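Local structure of substrate binding periplasmic protein (Ralstonia solanacearum, 3LOP) at residues R48-R52 / D67-D72; E97-P101 / T308-V312. The protein binds leucine and probably serves as the periplasmic solute-binding component of an amino acid transport system. All coordinates share one frame; numbering follows the deposited sequence.

Interaction 1 of 2, residues R48-R52 / D67-D72; sequences RLVAR and DMARVD. With EDO (1,2-ethanediol), chain C.
R48 reaches D72 with NH2. The bond from NH2 to the D72 backbone O is weak (3.3 Å, N-H...O angle 126°), although that oxygen lies at the guanidinium edge, near its plane. D72 OD1 stands well out of the same plane, 3.6 Å from R48 NH2, a long salt bridge of charge alone. Water 1 joins R48 NH2 to V71 O, and NE is held by S7 OG of the neighbouring strand. L49 turns to the other side of the strand and gives its N-H to an ethanediol. V50 fills the middle: CG1, anti to the backbone N (chi1 -176°), lies 3.7 Å from D72 OD2 and 4.0 Å from the selenium of selenomethionine M68. R52 then runs past M68 in the opposite direction. Its CB meets M68 CE at 3.6 Å, and a bend at chi3 (-62°) turns the guanidinium back, M68 CG lying over one face toward the rim. Water 2, at the guanidinium edge in its plane, accepts from R52 NH1 (3.0 Å) and donates to D67 OD2. Alternate side chains of edge strand 47-53 thus pack on the last turn of helix 58-71 and on D72 just after it, in the beta-alpha-beta crossover to strand 74-78.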
loop_
_atom_site.group_PDB
_atom_site.type_symbol
_atom_site.label_atom_id
_atom_site.label_comp_id
_atom_site.label_asym_id
_atom_site.label_seq_id
_atom_site.Cartn_x
_atom_site.Cartn_y
_atom_site.Cartn_z
ATOM N N ARG A 48 21.890 -0.548 5.552
ATOM C CA ARG A 48 22.024 -0.106 4.173
ATOM C C ARG A 48 20.814 -0.576 3.388
ATOM O O ARG A 48 20.532 -1.771 3.331
ATOM C CB ARG A 48 23.289 -0.678 3.526
ATOM C CG ARG A 48 23.462 -0.223 2.080
ATOM C CD ARG A 48 24.634 -0.886 1.370
ATOM N NE ARG A 48 24.440 -2.322 1.197
ATOM C CZ ARG A 48 25.056 -3.050 0.272
ATOM N NH1 ARG A 48 25.906 -2.475 -0.569
ATOM N NH2 ARG A 48 24.823 -4.352 0.184
ATOM N N LEU A 49 20.094 0.371 2.798
ATOM C CA LEU A 49 18.927 0.044 1.989
ATOM C C LEU A 49 19.317 0.151 0.527
ATOM O O LEU A 49 19.801 1.192 0.082
ATOM C CB LEU A 49 17.774 1.007 2.280
ATOM C CG LEU A 49 16.573 0.904 1.331
ATOM C CD1 LEU A 49 15.932 -0.474 1.437
ATOM C CD2 LEU A 49 15.561 1.985 1.678
ATOM N N VAL A 50 19.118 -0.934 -0.213
ATOM C CA VAL A 50 19.434 -0.970 -1.633
ATOM C C VAL A 50 18.113 -1.119 -2.377
ATOM O O VAL A 50 17.332 -2.028 -2.095
ATOM C CB VAL A 50 20.353 -2.166 -1.971
ATOM C CG1 VAL A 50 20.754 -2.121 -3.438
ATOM C CG2 VAL A 50 21.591 -2.139 -1.085
ATOM N N ALA A 51 17.859 -0.226 -3.324
ATOM C CA ALA A 51 16.619 -0.273 -4.086
ATOM C C ALA A 51 16.888 -0.448 -5.572
ATOM O O ALA A 51 17.972 -0.126 -6.057
ATOM C CB ALA A 51 15.818 1.007 -3.851
ATOM N N ARG A 52 15.903 -0.978 -6.291
ATOM C CA ARG A 52 16.041 -1.161 -7.729
ATOM C C ARG A 52 14.688 -1.002 -8.396
ATOM O O ARG A 52 13.673 -1.523 -7.932
ATOM C CB ARG A 52 16.638 -2.531 -8.068
ATOM C CG ARG A 52 17.077 -2.654 -9.530
ATOM C CD ARG A 52 18.014 -3.832 -9.729
ATOM N NE ARG A 52 19.238 -3.652 -8.957
ATOM C CZ ARG A 52 20.134 -4.607 -8.741
ATOM N NH1 ARG A 52 19.948 -5.817 -9.245
ATOM N NH2 ARG A 52 21.201 -4.359 -7.995
ATOM N N ASP A 67 18.409 -11.220 -8.107
ATOM C CA ASP A 67 19.736 -10.625 -8.246
ATOM C C ASP A 67 20.210 -9.963 -6.955
ATOM O O ASP A 67 21.330 -10.208 -6.499
ATOM C CB ASP A 67 19.753 -9.572 -9.365
ATOM C CG ASP A 67 19.564 -10.164 -10.743
ATOM O OD1 ASP A 67 19.919 -11.341 -10.956
ATOM O OD2 ASP A 67 19.063 -9.436 -11.638
HETATM N N MSE A 68 19.372 -9.121 -6.358
HETATM C CA MSE A 68 19.757 -8.439 -5.132
HETATM C C MSE A 68 19.945 -9.389 -3.942
HETATM O O MSE A 68 20.801 -9.161 -3.086
HETATM C CB MSE A 68 18.742 -7.324 -4.781
HETATM C CG MSE A 68 19.135 -5.917 -5.337
HETATM SE SE MSE A 68 17.935 -4.453 -4.936
HETATM C CE MSE A 68 16.595 -5.317 -5.735
ATOM N N ALA A 69 19.162 -10.461 -3.893
ATOM C CA ALA A 69 19.275 -11.415 -2.794
ATOM C C ALA A 69 20.625 -12.119 -2.808
ATOM O O ALA A 69 21.120 -12.561 -1.772
ATOM C CB ALA A 69 18.158 -12.446 -2.874
ATOM N N ARG A 70 21.222 -12.216 -3.989
ATOM C CA ARG A 70 22.504 -12.890 -4.138
ATOM C C ARG A 70 23.717 -11.984 -3.993
ATOM O O ARG A 70 24.742 -12.395 -3.447
ATOM C CB ARG A 70 22.554 -13.589 -5.495
ATOM C CG ARG A 70 21.483 -14.650 -5.654
ATOM C CD ARG A 70 21.569 -15.335 -7.000
ATOM N NE ARG A 70 20.571 -16.393 -7.116
ATOM C CZ ARG A 70 20.494 -17.239 -8.135
ATOM N NH1 ARG A 70 21.360 -17.157 -9.138
ATOM N NH2 ARG A 70 19.556 -18.176 -8.147
ATOM N N VAL A 71 23.600 -10.753 -4.471
ATOM C CA VAL A 71 24.710 -9.809 -4.429
ATOM C C VAL A 71 24.761 -8.871 -3.226
ATOM O O VAL A 71 25.844 -8.563 -2.723
ATOM C CB VAL A 71 24.726 -8.943 -5.711
ATOM C CG1 VAL A 71 25.859 -7.927 -5.644
ATOM C CG2 VAL A 71 24.880 -9.832 -6.935
ATOM N N ASP A 72 23.604 -8.422 -2.755
ATOM C CA ASP A 72 23.577 -7.482 -1.639
ATOM C C ASP A 72 23.499 -8.051 -0.224
ATOM O O ASP A 72 23.435 -7.291 0.742
ATOM C CB ASP A 72 22.443 -6.479 -1.856
ATOM C CG ASP A 72 22.649 -5.641 -3.105
ATOM O OD1 ASP A 72 23.709 -4.992 -3.210
ATOM O OD2 ASP A 72 21.757 -5.633 -3.978
HETATM C C1 EDO C . 19.793 3.851 4.623
HETATM O O1 EDO C . 18.838 4.460 3.751
HETATM C C2 EDO C . 21.175 3.904 3.985
HETATM O O2 EDO C . 21.204 3.038 2.853
HETATM O O HOH W 1 26.916 -6.272 -1.033
HETATM O O HOH W 2 18.183 -6.774 -11.466
#

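Interaction 2 of 2, residues E97-P101 / T308-V312; sequences EARLP and TREQV
R309 supplies the direct hydrogen bond to A98. Its NH1 donates to A98 O over 2.8 Å at an N-H...O angle of 154°, arriving in the carbonyl plane on a lone pair, while the oxygen sits 15° out of the guanidinium plane. A second polar link is indirect: water 3 donates to R99 O at 2.6 Å and, weakly, to R309 O. Close approaches by the arginine's methylene groups accompany these bonds, with R309 CG 3.1 Å from R99 O and R309 CD 3.1 Å from A98 O and 3.2 Å from R99 O. The apolar part lies alongside. L100 crosses the arginine aslant, its CD1 3.7 Å from R309 CD, and P101 CD comes to 4.1 Å from R309 CG. Helix-end motifs frame both partners. R99, with positive phi, is the C-prime residue of a Schellman motif ending helix 94-98, and T308 with Q311 forms the capping box that starts helix 309-317. The arginine's methylenes therefore lie against both carbonyls, and A98 O alone of the two also takes an N-H of R309. Placing a guanidinium beside the C-terminal end of a helix, where the dipole is negative, is probably favourable electrostatically.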
loop_
_atom_site.group_PDB
_atom_site.type_symbol
_atom_site.label_atom_id
_atom_site.label_comp_id
_atom_site.label_asym_id
_atom_site.label_seq_id
_atom_site.Cartn_x
_atom_site.Cartn_y
_atom_site.Cartn_z
ATOM N N GLU A 97 13.613 -19.454 -2.370
ATOM C CA GLU A 97 14.972 -19.755 -2.793
ATOM C C GLU A 97 16.002 -18.952 -2.006
ATOM O O GLU A 97 17.065 -19.463 -1.645
ATOM C CB GLU A 97 15.099 -19.462 -4.284
ATOM C CG GLU A 97 16.488 -19.629 -4.860
ATOM C CD GLU A 97 16.495 -19.335 -6.339
ATOM O OE1 GLU A 97 15.934 -20.147 -7.105
ATOM O OE2 GLU A 97 17.040 -18.284 -6.732
ATOM N N ALA A 98 15.676 -17.695 -1.732
ATOM C CA ALA A 98 16.579 -16.824 -0.998
ATOM C C ALA A 98 16.321 -16.846 0.508
ATOM O O ALA A 98 17.097 -16.277 1.271
ATOM C CB ALA A 98 16.447 -15.393 -1.519
ATOM N N ARG A 99 15.244 -17.509 0.927
ATOM C CA ARG A 99 14.865 -17.550 2.342
ATOM C C ARG A 99 14.793 -16.107 2.821
ATOM O O ARG A 99 15.177 -15.784 3.943
ATOM C CB ARG A 99 15.891 -18.330 3.170
ATOM C CG ARG A 99 15.850 -19.830 2.915
ATOM C CD ARG A 99 16.834 -20.594 3.798
ATOM N NE ARG A 99 18.217 -20.239 3.500
ATOM C CZ ARG A 99 18.974 -19.447 4.252
ATOM N NH1 ARG A 99 18.490 -18.919 5.369
ATOM N NH2 ARG A 99 20.217 -19.173 3.875
ATOM N N LEU A 100 14.274 -15.249 1.954
ATOM C CA LEU A 100 14.181 -13.824 2.233
ATOM C C LEU A 100 12.783 -13.359 2.612
ATOM O O LEU A 100 11.855 -13.446 1.812
ATOM C CB LEU A 100 14.648 -13.041 1.004
ATOM C CG LEU A 100 14.866 -11.540 1.181
ATOM C CD1 LEU A 100 16.059 -11.306 2.088
ATOM C CD2 LEU A 100 15.098 -10.894 -0.179
ATOM N N PRO A 101 12.616 -12.853 3.842
ATOM C CA PRO A 101 11.290 -12.387 4.249
ATOM C C PRO A 101 10.916 -11.087 3.542
ATOM O O PRO A 101 11.760 -10.212 3.343
ATOM C CB PRO A 101 11.433 -12.209 5.758
ATOM C CG PRO A 101 12.873 -11.851 5.924
ATOM C CD PRO A 101 13.572 -12.787 4.961
ATOM N N THR A 308 21.419 -12.911 10.903
ATOM C CA THR A 308 21.314 -13.632 9.644
ATOM C C THR A 308 19.889 -13.515 9.132
ATOM O O THR A 308 18.991 -13.076 9.850
ATOM C CB THR A 308 21.619 -15.129 9.813
ATOM O OG1 THR A 308 20.617 -15.725 10.646
ATOM C CG2 THR A 308 22.987 -15.329 10.440
ATOM N N ARG A 309 19.692 -13.928 7.887
ATOM C CA ARG A 309 18.386 -13.892 7.253
ATOM C C ARG A 309 17.412 -14.745 8.071
ATOM O O ARG A 309 16.253 -14.380 8.261
ATOM C CB ARG A 309 18.515 -14.435 5.828
ATOM C CG ARG A 309 17.486 -13.919 4.851
ATOM C CD ARG A 309 17.892 -14.270 3.427
ATOM N NE ARG A 309 19.181 -13.680 3.072
ATOM C CZ ARG A 309 19.738 -13.761 1.867
ATOM N NH1 ARG A 309 19.121 -14.412 0.891
ATOM N NH2 ARG A 309 20.911 -13.188 1.637
ATOM N N GLU A 310 17.901 -15.881 8.562
ATOM C CA GLU A 310 17.097 -16.794 9.368
ATOM C C GLU A 310 16.696 -16.180 10.709
ATOM O O GLU A 310 15.553 -16.313 11.140
ATOM C CB GLU A 310 17.873 -18.096 9.602
ATOM C CG GLU A 310 17.264 -19.043 10.631
ATOM C CD GLU A 310 15.816 -19.394 10.340
ATOM O OE1 GLU A 310 15.490 -19.670 9.166
ATOM O OE2 GLU A 310 15.007 -19.404 11.293
ATOM N N GLN A 311 17.634 -15.505 11.365
ATOM C CA GLN A 311 17.345 -14.886 12.651
ATOM C C GLN A 311 16.333 -13.754 12.516
ATOM O O GLN A 311 15.476 -13.571 13.378
ATOM C CB GLN A 311 18.631 -14.361 13.291
ATOM C CG GLN A 311 19.582 -15.458 13.733
ATOM C CD GLN A 311 20.879 -14.907 14.285
ATOM O OE1 GLN A 311 21.598 -14.181 13.599
ATOM N NE2 GLN A 311 21.186 -15.251 15.531
ATOM N N VAL A 312 16.428 -12.997 11.432
ATOM C CA VAL A 312 15.497 -11.901 11.215
ATOM C C VAL A 312 14.100 -12.463 10.944
ATOM O O VAL A 312 13.105 -11.941 11.440
ATOM C CB VAL A 312 15.966 -11.008 10.039
ATOM C CG1 VAL A 312 14.899 -9.984 9.691
ATOM C CG2 VAL A 312 17.261 -10.303 10.424
HETATM O O HOH W 3 14.998 -16.472 6.487
#

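In the fold
Interactions 1 and 2 lie on the same side of the chain's centre, their own centres 13 Å apart, and helix 58-71 joins them. The end of this helix, with D72 just after it, meets strand 47-53 in interaction 1, whereas R70 NH2 forms a 2.9 Å salt bridge with E97 OE2 of interaction 2, and A69 CB packs 3.7 Å from A98 CB. R309 NH2 adds a weak hydrogen bond to A69 O. None of the residues in the four segments belongs to the leucine pocket. In sequence, 67-72 leads into strand 74-78, beyond which lie pocket residues V81, G82 and T83, and 97-101 leads into strand 102-103, followed by A106 and T107.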